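Local atomic coordinates of DNA ligase (Archaeoglobus fulgidus, PDB entry 3GDE), a protein that is an ATP-dependent DNA ligase that probably seals nicks in double-stranded DNA during replication, recombination and repair. Residues Leu62-Val76 with Met136-Gly148. Residues are numbered along the deposited sequence; the frame is centred on the assembly and turned at random.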
loop_
_atom_site.group_PDB
_atom_site.type_symbol
_atom_site.label_atom_id
_atom_site.label_comp_id
_atom_site.label_asym_id
_atom_site.label_seq_id
_atom_site.Cartn_x
_atom_site.Cartn_y
_atom_site.Cartn_z
ATOM N N LEU A 62 2.814 7.496 12.251
ATOM C CA LEU A 62 3.267 8.807 12.747
ATOM C C LEU A 62 2.096 9.764 13.022
ATOM O O LEU A 62 2.051 10.405 14.070
ATOM C CB LEU A 62 4.250 9.487 11.776
ATOM C CG LEU A 62 5.771 9.314 11.864
ATOM C CD1 LEU A 62 6.467 10.375 10.996
ATOM C CD2 LEU A 62 6.319 9.319 13.312
ATOM N N GLY A 63 1.164 9.863 12.073
ATOM C CA GLY A 63 0.008 10.752 12.213
ATOM C C GLY A 63 0.414 12.212 12.169
ATOM O O GLY A 63 -0.155 13.058 12.872
ATOM N N VAL A 64 1.414 12.499 11.345
ATOM C CA VAL A 64 1.906 13.852 11.161
ATOM C C VAL A 64 1.562 14.343 9.748
ATOM O O VAL A 64 2.123 13.865 8.751
ATOM C CB VAL A 64 3.429 13.941 11.442
ATOM C CG1 VAL A 64 3.970 15.307 11.095
ATOM C CG2 VAL A 64 3.710 13.635 12.906
ATOM N N GLY A 65 0.615 15.281 9.684
ATOM C CA GLY A 65 0.235 15.933 8.430
ATOM C C GLY A 65 1.120 17.131 8.143
ATOM O O GLY A 65 1.805 17.657 9.055
ATOM N N ILE A 66 1.107 17.572 6.886
ATOM C CA ILE A 66 1.923 18.704 6.459
ATOM C C ILE A 66 1.732 19.979 7.318
ATOM O O ILE A 66 2.664 20.776 7.473
ATOM C CB ILE A 66 1.753 18.999 4.932
ATOM C CG1 ILE A 66 2.919 19.859 4.429
ATOM C CG2 ILE A 66 0.369 19.620 4.607
ATOM C CD1 ILE A 66 3.017 20.001 2.939
ATOM N N GLY A 67 0.527 20.157 7.862
ATOM C CA GLY A 67 0.209 21.282 8.741
ATOM C C GLY A 67 1.048 21.310 10.013
ATOM O O GLY A 67 1.465 22.380 10.456
ATOM N N LEU A 68 1.291 20.135 10.601
ATOM C CA LEU A 68 2.201 20.008 11.745
ATOM C C LEU A 68 3.629 20.368 11.382
ATOM O O LEU A 68 4.334 20.988 12.182
ATOM C CB LEU A 68 2.158 18.593 12.340
ATOM C CG LEU A 68 1.071 18.296 13.367
ATOM C CD1 LEU A 68 -0.313 18.504 12.780
ATOM C CD2 LEU A 68 1.223 16.888 13.896
ATOM N N LEU A 69 4.054 19.986 10.179
ATOM C CA LEU A 69 5.378 20.351 9.668
ATOM C C LEU A 69 5.549 21.864 9.518
ATOM O O LEU A 69 6.594 22.416 9.889
ATOM C CB LEU A 69 5.668 19.643 8.336
ATOM C CG LEU A 69 6.514 18.369 8.320
ATOM C CD1 LEU A 69 6.311 17.528 9.574
ATOM C CD2 LEU A 69 6.233 17.544 7.080
ATOM N N TYR A 70 4.526 22.524 8.972
ATOM C CA TYR A 70 4.519 23.978 8.841
ATOM C C TYR A 70 4.734 24.705 10.174
ATOM O O TYR A 70 5.593 25.579 10.273
ATOM C CB TYR A 70 3.228 24.465 8.176
ATOM C CG TYR A 70 3.229 24.357 6.666
ATOM C CD1 TYR A 70 2.244 23.624 6.000
ATOM C CD2 TYR A 70 4.214 24.980 5.906
ATOM C CE1 TYR A 70 2.241 23.516 4.613
ATOM C CE2 TYR A 70 4.223 24.880 4.527
ATOM C CZ TYR A 70 3.230 24.152 3.887
ATOM O OH TYR A 70 3.242 24.065 2.521
ATOM N N GLU A 71 3.960 24.337 11.185
ATOM C CA GLU A 71 4.077 24.929 12.515
ATOM C C GLU A 71 5.467 24.732 13.136
ATOM O O GLU A 71 6.006 25.665 13.742
ATOM C CB GLU A 71 3.010 24.373 13.457
ATOM C CG GLU A 71 1.580 24.403 12.912
ATOM C CD GLU A 71 0.875 25.730 13.146
ATOM O OE1 GLU A 71 1.205 26.727 12.462
ATOM O OE2 GLU A 71 -0.033 25.770 14.003
ATOM N N ALA A 72 6.040 23.534 12.983
ATOM C CA ALA A 72 7.383 23.250 13.495
ATOM C C ALA A 72 8.429 24.094 12.780
ATOM O O ALA A 72 9.328 24.646 13.410
ATOM C CB ALA A 72 7.716 21.764 13.377
ATOM N N LEU A 73 8.300 24.198 11.466
ATOM C CA LEU A 73 9.193 25.016 10.654
ATOM C C LEU A 73 9.066 26.509 10.986
ATOM O O LEU A 73 10.061 27.231 10.984
ATOM C CB LEU A 73 8.971 24.735 9.155
ATOM C CG LEU A 73 9.504 23.385 8.639
ATOM C CD1 LEU A 73 8.990 23.042 7.243
ATOM C CD2 LEU A 73 11.024 23.329 8.661
ATOM N N GLU A 74 7.842 26.950 11.276
ATOM C CA GLU A 74 7.567 28.278 11.813
ATOM C C GLU A 74 8.359 28.508 13.100
ATOM O O GLU A 74 9.045 29.527 13.249
ATOM C CB GLU A 74 6.098 28.378 12.196
ATOM C CG GLU A 74 5.129 28.893 11.175
ATOM C CD GLU A 74 4.033 29.697 11.862
ATOM O OE1 GLU A 74 4.288 30.874 12.180
ATOM O OE2 GLU A 74 2.937 29.143 12.121
ATOM N N ASN A 75 8.227 27.568 14.039
ATOM C CA ASN A 75 8.886 27.673 15.340
ATOM C C ASN A 75 10.392 27.837 15.239
ATOM O O ASN A 75 10.959 28.697 15.906
ATOM C CB ASN A 75 8.582 26.467 16.231
ATOM C CG ASN A 75 7.147 26.429 16.711
ATOM O OD1 ASN A 75 6.629 25.361 17.056
ATOM N ND2 ASN A 75 6.492 27.583 16.732
ATOM N N VAL A 76 11.031 27.028 14.394
ATOM C CA VAL A 76 12.489 26.993 14.340
ATOM C C VAL A 76 13.093 28.148 13.548
ATOM O O VAL A 76 14.161 28.652 13.906
ATOM C CB VAL A 76 13.040 25.619 13.840
ATOM C CG1 VAL A 76 12.647 24.514 14.799
ATOM C CG2 VAL A 76 12.553 25.282 12.421
ATOM N N MET A 136 -1.474 16.821 19.404
ATOM C CA MET A 136 -1.034 17.538 18.201
ATOM C C MET A 136 0.056 18.579 18.506
ATOM O O MET A 136 1.041 18.683 17.770
ATOM C CB MET A 136 -2.219 18.201 17.486
ATOM C CG MET A 136 -1.872 18.784 16.120
ATOM S SD MET A 136 -2.997 20.075 15.514
ATOM C CE MET A 136 -2.389 21.490 16.440
ATOM N N LYS A 137 -0.129 19.347 19.580
ATOM C CA LYS A 137 0.835 20.380 19.947
ATOM C C LYS A 137 2.169 19.798 20.442
ATOM O O LYS A 137 3.233 20.324 20.115
ATOM C CB LYS A 137 0.246 21.360 20.972
ATOM C CG LYS A 137 -1.001 22.123 20.485
ATOM C CD LYS A 137 -0.652 23.269 19.541
ATOM C CE LYS A 137 -1.891 24.073 19.173
ATOM N NZ LYS A 137 -1.526 25.455 18.717
ATOM N N ARG A 138 2.114 18.714 21.214
ATOM C CA ARG A 138 3.352 18.029 21.613
ATOM C C ARG A 138 4.112 17.472 20.399
ATOM O O ARG A 138 5.340 17.595 20.318
ATOM C CB ARG A 138 3.106 16.925 22.646
ATOM C CG ARG A 138 4.384 16.193 22.979
ATOM C CD ARG A 138 4.159 15.013 23.873
ATOM N NE ARG A 138 4.301 15.440 25.242
ATOM C CZ ARG A 138 5.310 15.132 26.039
ATOM N NH1 ARG A 138 6.293 14.334 25.638
ATOM N NH2 ARG A 138 5.309 15.630 27.258
ATOM N N LYS A 139 3.376 16.884 19.455
ATOM C CA LYS A 139 3.973 16.436 18.196
ATOM C C LYS A 139 4.734 17.562 17.511
ATOM O O LYS A 139 5.850 17.371 17.054
ATOM C CB LYS A 139 2.913 15.886 17.249
ATOM C CG LYS A 139 2.391 14.535 17.643
ATOM C CD LYS A 139 1.536 13.991 16.537
ATOM C CE LYS A 139 0.514 13.025 17.064
ATOM N NZ LYS A 139 -0.221 12.436 15.923
ATOM N N ILE A 140 4.131 18.739 17.456
ATOM C CA ILE A 140 4.793 19.911 16.898
ATOM C C ILE A 140 6.060 20.249 17.710
ATOM O O ILE A 140 7.100 20.545 17.137
ATOM C CB ILE A 140 3.817 21.119 16.794
ATOM C CG1 ILE A 140 2.710 20.809 15.770
ATOM C CG2 ILE A 140 4.564 22.408 16.425
ATOM C CD1 ILE A 140 1.429 21.686 15.893
ATOM N N MET A 141 5.976 20.170 19.037
ATOM C CA MET A 141 7.139 20.449 19.880
ATOM C C MET A 141 8.273 19.444 19.677
ATOM O O MET A 141 9.438 19.825 19.657
ATOM C CB MET A 141 6.731 20.554 21.359
ATOM C CG MET A 141 5.849 21.776 21.669
ATOM S SD MET A 141 6.407 23.262 20.795
ATOM C CE MET A 141 7.968 23.531 21.638
ATOM N N LEU A 142 7.926 18.171 19.500
ATOM C CA LEU A 142 8.908 17.118 19.210
ATOM C C LEU A 142 9.576 17.281 17.850
ATOM O O LEU A 142 10.789 17.146 17.731
ATOM C CB LEU A 142 8.280 15.730 19.337
ATOM C CG LEU A 142 7.979 15.267 20.767
ATOM C CD1 LEU A 142 7.088 14.026 20.754
ATOM C CD2 LEU A 142 9.278 15.026 21.560
ATOM N N LEU A 143 8.780 17.574 16.828
ATOM C CA LEU A 143 9.308 17.900 15.503
ATOM C C LEU A 143 10.186 19.156 15.515
ATOM O O LEU A 143 11.219 19.184 14.852
ATOM C CB LEU A 143 8.158 18.096 14.510
ATOM C CG LEU A 143 7.276 16.905 14.148
ATOM C CD1 LEU A 143 6.009 17.400 13.445
ATOM C CD2 LEU A 143 8.039 15.866 13.290
ATOM N N THR A 144 9.744 20.189 16.239
ATOM C CA THR A 144 10.486 21.443 16.460
ATOM C C THR A 144 11.853 21.215 17.116
ATOM O O THR A 144 12.838 21.863 16.755
ATOM C CB THR A 144 9.664 22.419 17.345
ATOM O OG1 THR A 144 8.473 22.805 16.655
ATOM C CG2 THR A 144 10.462 23.689 17.721
ATOM N N GLY A 145 11.903 20.296 18.078
ATOM C CA GLY A 145 13.147 19.931 18.719
ATOM C C GLY A 145 14.098 19.252 17.758
ATOM O O GLY A 145 15.315 19.443 17.844
ATOM N N LEU A 146 13.541 18.465 16.837
ATOM C CA LEU A 146 14.327 17.725 15.863
ATOM C C LEU A 146 14.902 18.670 14.792
ATOM O O LEU A 146 16.085 18.583 14.439
ATOM C CB LEU A 146 13.453 16.641 15.228
ATOM C CG LEU A 146 14.004 15.239 14.970
ATOM C CD1 LEU A 146 14.611 14.605 16.240
ATOM C CD2 LEU A 146 12.893 14.358 14.401
ATOM N N TYR A 147 14.068 19.582 14.296
ATOM C CA TYR A 147 14.508 20.584 13.319
ATOM C C TYR A 147 15.541 21.555 13.890
ATOM O O TYR A 147 16.382 22.060 13.155
ATOM C CB TYR A 147 13.319 21.386 12.775
ATOM C CG TYR A 147 12.513 20.710 11.697
ATOM C CD1 TYR A 147 11.137 20.554 11.833
ATOM C CD2 TYR A 147 13.120 20.241 10.524
ATOM C CE1 TYR A 147 10.366 19.937 10.824
ATOM C CE2 TYR A 147 12.372 19.620 9.516
ATOM C CZ TYR A 147 10.998 19.478 9.674
ATOM O OH TYR A 147 10.243 18.878 8.687
ATOM N N GLY A 148 15.458 21.829 15.192
ATOM C CA GLY A 148 16.455 22.650 15.883
ATOM C C GLY A 148 17.841 22.021 15.970
ATOM O O GLY A 148 18.831 22.730 16.104
HETATM O O HOH W 1 0.568 10.048 16.538
#
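Ala72 drops its methyl group into a hole lined by Ile140, Leu143, Thr144 and Tyr147, and here the helices come closest, Ala72 CA lying 4.7 Å from Thr144 CA. Tyr147 is the answering knob, set among Leu69, Ala72, Leu73 and Val76. Its ring takes Leu73 CD2 over the centre of one face, a CH-pi contact 3.9 Å from the centroid and 6° off the normal, while Ala72 CB sits at the ring edge. One turn back, Leu68 and Ile140 interlock at about a right angle; with CG1 anti to the carbonyl carbon (chi1 -66°), Ile140 sets CG1 against Leu68 CG and leaves CG2 to meet Glu71 CB. Leu143 CD1 meets Val64 CG1 tip to tip at 3.7 Å.

Toward the polar edge, Thr144 OG1 donates to Ile140 O (2.7 Å), a carbonyl that also accepts Thr144 N from the opposite face of its plane. Lys139 lies across Leu68 CD2, and its chain, extended beyond CG, carries NZ to Gly63 O at 3.1 Å, where it donates from above the carbonyl plane; a water links NZ to Leu62 O. A methionine in place of Lys139 would remove the ammonium group and would probably leave Gly63 O and the water without that partner, freeing the turn before helix 66-77 to shift.

The helices cross at -52° with knobs-into-holes packing inside the all-helical N-terminal DNA-binding domain, away from the nucleotide site. Tyr147 OH bonds Thr159 in helix 152-162, helix 94-108 backs Leu69 and Leu73, and helix 117-129 meets Val64 and Leu146.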